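Local structure of putative sugar isomerase (Parabacteroides distasonis, 3LMZ) at residues A[10-22]-A[215-227]. The protein probably acts as a sugar isomerase built on a xylose isomerase-like TIM barrel, its substrate not established. Sequence-based numbering, arbitrary orientation.
Sequences KAPKAVNPFHLGM and LIRMMREVNYTGM
Arg220 grips Asn16 side-on: NE at 2.9 Å and NH2 at 3.0 Å both donate to the single oxygen OD1, which lies in the guanidinium plane. Both nitrogens come from the same face of the amide, whose plane is turned 21° from the guanidinium. A water also donates to OD1 and ties it to the carbonyl of Ile216, while CG2 of Ile216 sits against one guanidinium face. A leucine in place of Arg220 has no N-H to offer, and the Asn16 amide would probably be less firmly fixed, its tie to the helix lost, with Thr257 O left without its NH1 partner.

Further along, His19 N donates to Gly226 O at 3.0 Å, and a second water links His19 NE2 to Thr225 O at the edge of the imidazole. Phe18 carries the apolar packing. Its CG is set between backbone N and carbonyl carbon (chi1 73°), and the ring reaches CD1 of Ile216 through CE2, 3.2 Å away, and meets Met219, a selenomethionine, in an oblique Met-aromatic contact. Pro17 packs its CG 3.3 Å from Tyr224 O, just past the Schellman motif at Asn223 that ends the helix.

Asn16 ND2 donates to Ser254 O and Arg220 NH1 to Thr257 O, so helix 240-256 and the C-terminus join the cluster. Beyond it, strand 19-22 runs parallel to 227-230 in the barrel wall, with helix 212-221 packed outside, beside helix 174-181.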
loop_
_atom_site.group_PDB
_atom_site.type_symbol
_atom_site.label_atom_id
_atom_site.label_comp_id
_atom_site.label_asym_id
_atom_site.label_seq_id
_atom_site.Cartn_x
_atom_site.Cartn_y
_atom_site.Cartn_z
ATOM N N LYS A 10 4.869 -3.565 -18.959
ATOM C CA LYS A 10 4.575 -2.274 -18.345
ATOM C C LYS A 10 5.788 -1.348 -18.410
ATOM O O LYS A 10 6.903 -1.780 -18.709
ATOM C CB LYS A 10 4.124 -2.444 -16.883
ATOM C CG LYS A 10 5.201 -2.895 -15.880
ATOM C CD LYS A 10 4.641 -3.072 -14.415
ATOM C CE LYS A 10 5.716 -3.396 -13.427
ATOM N NZ LYS A 10 5.230 -3.479 -12.000
ATOM N N ALA A 11 5.558 -0.077 -18.127
ATOM C CA ALA A 11 6.652 0.896 -18.149
ATOM C C ALA A 11 7.719 0.553 -17.117
ATOM O O ALA A 11 7.408 0.090 -16.009
ATOM C CB ALA A 11 6.130 2.285 -17.918
ATOM N N PRO A 12 9.007 0.760 -17.485
ATOM C CA PRO A 12 10.069 0.648 -16.479
ATOM C C PRO A 12 9.812 1.551 -15.312
ATOM O O PRO A 12 9.378 2.661 -15.526
ATOM C CB PRO A 12 11.325 1.133 -17.247
ATOM C CG PRO A 12 11.039 0.891 -18.622
ATOM C CD PRO A 12 9.559 1.106 -18.810
ATOM N N LYS A 13 10.116 1.071 -14.111
ATOM C CA LYS A 13 10.013 1.927 -12.928
ATOM C C LYS A 13 11.064 3.028 -12.950
ATOM O O LYS A 13 12.201 2.795 -13.360
ATOM C CB LYS A 13 10.156 1.139 -11.657
ATOM C CG LYS A 13 9.036 0.132 -11.503
ATOM C CD LYS A 13 9.150 -0.749 -10.292
ATOM C CE LYS A 13 7.950 -1.640 -10.173
ATOM N NZ LYS A 13 8.070 -2.492 -8.981
ATOM N N ALA A 14 10.646 4.223 -12.528
ATOM C CA ALA A 14 11.538 5.386 -12.474
ATOM C C ALA A 14 12.720 5.148 -11.542
ATOM O O ALA A 14 12.643 4.371 -10.588
ATOM C CB ALA A 14 10.753 6.652 -12.077
ATOM N N VAL A 15 13.844 5.772 -11.896
ATOM C CA VAL A 15 15.069 5.735 -11.079
ATOM C C VAL A 15 15.022 6.850 -10.073
ATOM O O VAL A 15 14.628 7.961 -10.412
ATOM C CB VAL A 15 16.331 5.881 -11.986
ATOM C CG1 VAL A 15 17.611 5.972 -11.163
ATOM C CG2 VAL A 15 16.388 4.719 -12.989
ATOM N N ASN A 16 15.354 6.538 -8.818
ATOM C CA ASN A 16 15.357 7.545 -7.755
ATOM C C ASN A 16 16.652 7.478 -6.989
ATOM O O ASN A 16 17.238 6.423 -6.836
ATOM C CB ASN A 16 14.208 7.275 -6.774
ATOM C CG ASN A 16 12.838 7.446 -7.428
ATOM O OD1 ASN A 16 12.486 8.562 -7.809
ATOM N ND2 ASN A 16 12.053 6.358 -7.547
ATOM N N PRO A 17 17.149 8.622 -6.528
ATOM C CA PRO A 17 18.451 8.650 -5.821
ATOM C C PRO A 17 18.426 8.248 -4.345
ATOM O O PRO A 17 19.485 7.999 -3.741
ATOM C CB PRO A 17 18.848 10.116 -5.915
ATOM C CG PRO A 17 17.543 10.867 -5.921
ATOM C CD PRO A 17 16.566 9.966 -6.708
ATOM N N PHE A 18 17.239 8.349 -3.759
ATOM C CA PHE A 18 17.013 8.054 -2.367
ATOM C C PHE A 18 16.767 6.557 -2.127
ATOM O O PHE A 18 16.484 5.805 -3.048
ATOM C CB PHE A 18 15.835 8.909 -1.837
ATOM C CG PHE A 18 14.502 8.435 -2.335
ATOM C CD1 PHE A 18 13.894 7.320 -1.789
ATOM C CD2 PHE A 18 13.890 9.058 -3.368
ATOM C CE1 PHE A 18 12.693 6.838 -2.274
ATOM C CE2 PHE A 18 12.591 8.530 -3.850
ATOM C CZ PHE A 18 12.066 7.468 -3.285
ATOM N N HIS A 19 16.813 6.165 -0.861
ATOM C CA HIS A 19 16.564 4.793 -0.441
ATOM C C HIS A 19 15.373 4.766 0.534
ATOM O O HIS A 19 15.293 5.554 1.471
ATOM C CB HIS A 19 17.781 4.260 0.257
ATOM C CG HIS A 19 19.038 4.426 -0.527
ATOM N ND1 HIS A 19 19.374 3.559 -1.537
ATOM C CD2 HIS A 19 20.010 5.376 -0.488
ATOM C CE1 HIS A 19 20.525 3.944 -2.062
ATOM N NE2 HIS A 19 20.926 5.046 -1.454
ATOM N N LEU A 20 14.453 3.835 0.340
ATOM C CA LEU A 20 13.315 3.631 1.205
ATOM C C LEU A 20 13.731 2.881 2.480
ATOM O O LEU A 20 14.349 1.805 2.436
ATOM C CB LEU A 20 12.241 2.818 0.465
ATOM C CG LEU A 20 10.941 2.543 1.222
ATOM C CD1 LEU A 20 10.248 3.826 1.714
ATOM C CD2 LEU A 20 9.917 1.790 0.350
ATOM N N GLY A 21 13.341 3.442 3.625
ATOM C CA GLY A 21 13.608 2.795 4.908
ATOM C C GLY A 21 12.448 2.908 5.862
ATOM O O GLY A 21 11.358 3.392 5.516
HETATM N N MSE A 22 12.678 2.425 7.079
HETATM C CA MSE A 22 11.734 2.572 8.168
HETATM C C MSE A 22 12.414 3.223 9.363
HETATM O O MSE A 22 13.494 2.870 9.776
HETATM C CB MSE A 22 11.175 1.213 8.590
HETATM C CG MSE A 22 9.996 1.309 9.559
HETATM SE SE MSE A 22 8.394 1.485 8.445
HETATM C CE MSE A 22 8.214 -0.316 7.872
ATOM N N LEU A 215 7.574 15.951 -3.914
ATOM C CA LEU A 215 8.684 15.574 -3.061
ATOM C C LEU A 215 9.658 14.682 -3.865
ATOM O O LEU A 215 10.873 14.907 -3.894
ATOM C CB LEU A 215 8.148 14.913 -1.784
ATOM C CG LEU A 215 9.170 14.569 -0.732
ATOM C CD1 LEU A 215 9.769 15.873 -0.072
ATOM C CD2 LEU A 215 8.657 13.569 0.362
ATOM N N ILE A 216 9.110 13.704 -4.555
ATOM C CA ILE A 216 9.936 12.799 -5.357
ATOM C C ILE A 216 10.672 13.534 -6.485
ATOM O O ILE A 216 11.871 13.344 -6.684
ATOM C CB ILE A 216 9.066 11.709 -5.944
ATOM C CG1 ILE A 216 8.666 10.748 -4.821
ATOM C CG2 ILE A 216 9.725 11.029 -7.172
ATOM C CD1 ILE A 216 9.679 9.803 -4.423
ATOM N N ARG A 217 9.983 14.439 -7.183
ATOM C CA ARG A 217 10.642 15.201 -8.210
ATOM C C ARG A 217 11.744 16.071 -7.625
ATOM O O ARG A 217 12.810 16.228 -8.227
ATOM C CB ARG A 217 9.635 16.067 -8.976
ATOM C CG ARG A 217 8.734 15.319 -9.904
ATOM C CD ARG A 217 7.835 16.289 -10.694
ATOM N NE ARG A 217 6.622 15.581 -11.056
ATOM C CZ ARG A 217 5.440 15.726 -10.454
ATOM N NH1 ARG A 217 5.229 16.648 -9.498
ATOM N NH2 ARG A 217 4.430 14.991 -10.883
HETATM N N MSE A 218 11.492 16.655 -6.456
HETATM C CA MSE A 218 12.478 17.519 -5.839
HETATM C C MSE A 218 13.710 16.763 -5.363
HETATM O O MSE A 218 14.853 17.267 -5.425
HETATM C CB MSE A 218 11.876 18.348 -4.681
HETATM C CG MSE A 218 12.837 19.402 -4.142
HETATM SE SE MSE A 218 13.517 20.653 -5.440
HETATM C CE MSE A 218 11.865 21.569 -5.879
HETATM N N MSE A 219 13.503 15.554 -4.892
HETATM C CA MSE A 219 14.646 14.738 -4.457
HETATM C C MSE A 219 15.556 14.395 -5.619
HETATM O O MSE A 219 16.768 14.332 -5.465
HETATM C CB MSE A 219 14.223 13.480 -3.687
HETATM C CG MSE A 219 13.588 13.775 -2.319
HETATM SE SE MSE A 219 13.221 12.210 -1.248
HETATM C CE MSE A 219 11.699 11.620 -2.285
ATOM N N ARG A 220 14.928 14.157 -6.768
ATOM C CA ARG A 220 15.700 13.967 -8.004
ATOM C C ARG A 220 16.433 15.266 -8.368
ATOM O O ARG A 220 17.612 15.254 -8.687
ATOM C CB ARG A 220 14.794 13.530 -9.137
ATOM C CG ARG A 220 14.217 12.158 -9.006
ATOM C CD ARG A 220 13.167 11.903 -10.067
ATOM N NE ARG A 220 12.427 10.681 -9.769
ATOM C CZ ARG A 220 11.281 10.385 -10.340
ATOM N NH1 ARG A 220 10.788 11.220 -11.255
ATOM N NH2 ARG A 220 10.644 9.253 -10.010
ATOM N N GLU A 221 15.738 16.397 -8.269
ATOM C CA GLU A 221 16.310 17.683 -8.673
ATOM C C GLU A 221 17.527 18.064 -7.813
ATOM O O GLU A 221 18.513 18.618 -8.382
ATOM C CB GLU A 221 15.221 18.772 -8.671
ATOM C CG GLU A 221 15.743 20.181 -8.782
ATOM C CD GLU A 221 14.639 21.242 -8.731
ATOM O OE1 GLU A 221 13.498 20.955 -9.159
ATOM O OE2 GLU A 221 14.934 22.374 -8.260
ATOM N N VAL A 222 17.479 17.804 -6.498
ATOM C CA VAL A 222 18.607 18.157 -5.616
ATOM C C VAL A 222 19.538 16.988 -5.370
ATOM O O VAL A 222 20.521 17.128 -4.632
ATOM C CB VAL A 222 18.101 18.687 -4.238
ATOM C CG1 VAL A 222 17.167 19.914 -4.412
ATOM C CG2 VAL A 222 17.446 17.585 -3.448
ATOM N N ASN A 223 19.242 15.864 -6.017
ATOM C CA ASN A 223 19.983 14.615 -5.860
ATOM C C ASN A 223 20.156 14.221 -4.386
ATOM O O ASN A 223 21.252 14.008 -3.919
ATOM C CB ASN A 223 21.309 14.682 -6.611
ATOM C CG ASN A 223 21.944 13.323 -6.815
ATOM O OD1 ASN A 223 21.272 12.335 -7.167
ATOM N ND2 ASN A 223 23.242 13.268 -6.604
ATOM N N TYR A 224 19.038 14.152 -3.651
ATOM C CA TYR A 224 19.001 13.578 -2.311
ATOM C C TYR A 224 19.275 12.063 -2.305
ATOM O O TYR A 224 18.492 11.270 -2.828
ATOM C CB TYR A 224 17.679 13.931 -1.595
ATOM C CG TYR A 224 17.581 13.283 -0.217
ATOM C CD1 TYR A 224 18.352 13.753 0.840
ATOM C CD2 TYR A 224 16.695 12.233 0.014
ATOM C CE1 TYR A 224 18.304 13.158 2.092
ATOM C CE2 TYR A 224 16.589 11.610 1.301
ATOM C CZ TYR A 224 17.439 12.102 2.346
ATOM O OH TYR A 224 17.378 11.563 3.644
ATOM N N THR A 225 20.397 11.654 -1.698
ATOM C CA THR A 225 20.828 10.261 -1.740
ATOM C C THR A 225 20.726 9.576 -0.375
ATOM O O THR A 225 21.220 8.459 -0.202
ATOM C CB THR A 225 22.253 10.105 -2.305
ATOM O OG1 THR A 225 23.130 10.812 -1.449
ATOM C CG2 THR A 225 22.370 10.623 -3.747
ATOM N N GLY A 226 20.075 10.246 0.566
ATOM C CA GLY A 226 19.790 9.643 1.849
ATOM C C GLY A 226 18.567 8.781 1.833
ATOM O O GLY A 226 18.078 8.329 0.776
HETATM N N MSE A 227 18.109 8.483 3.046
HETATM C CA MSE A 227 16.992 7.589 3.246
HETATM C C MSE A 227 15.737 8.424 3.477
HETATM O O MSE A 227 15.739 9.492 4.050
HETATM C CB MSE A 227 17.147 6.669 4.457
HETATM C CG MSE A 227 17.947 5.408 4.171
HETATM SE SE MSE A 227 19.730 5.872 3.509
HETATM C CE MSE A 227 20.432 4.100 3.401
HETATM O O HOH W 1 13.007 10.849 -5.889
HETATM O O HOH W 2 22.935 6.646 -1.558
#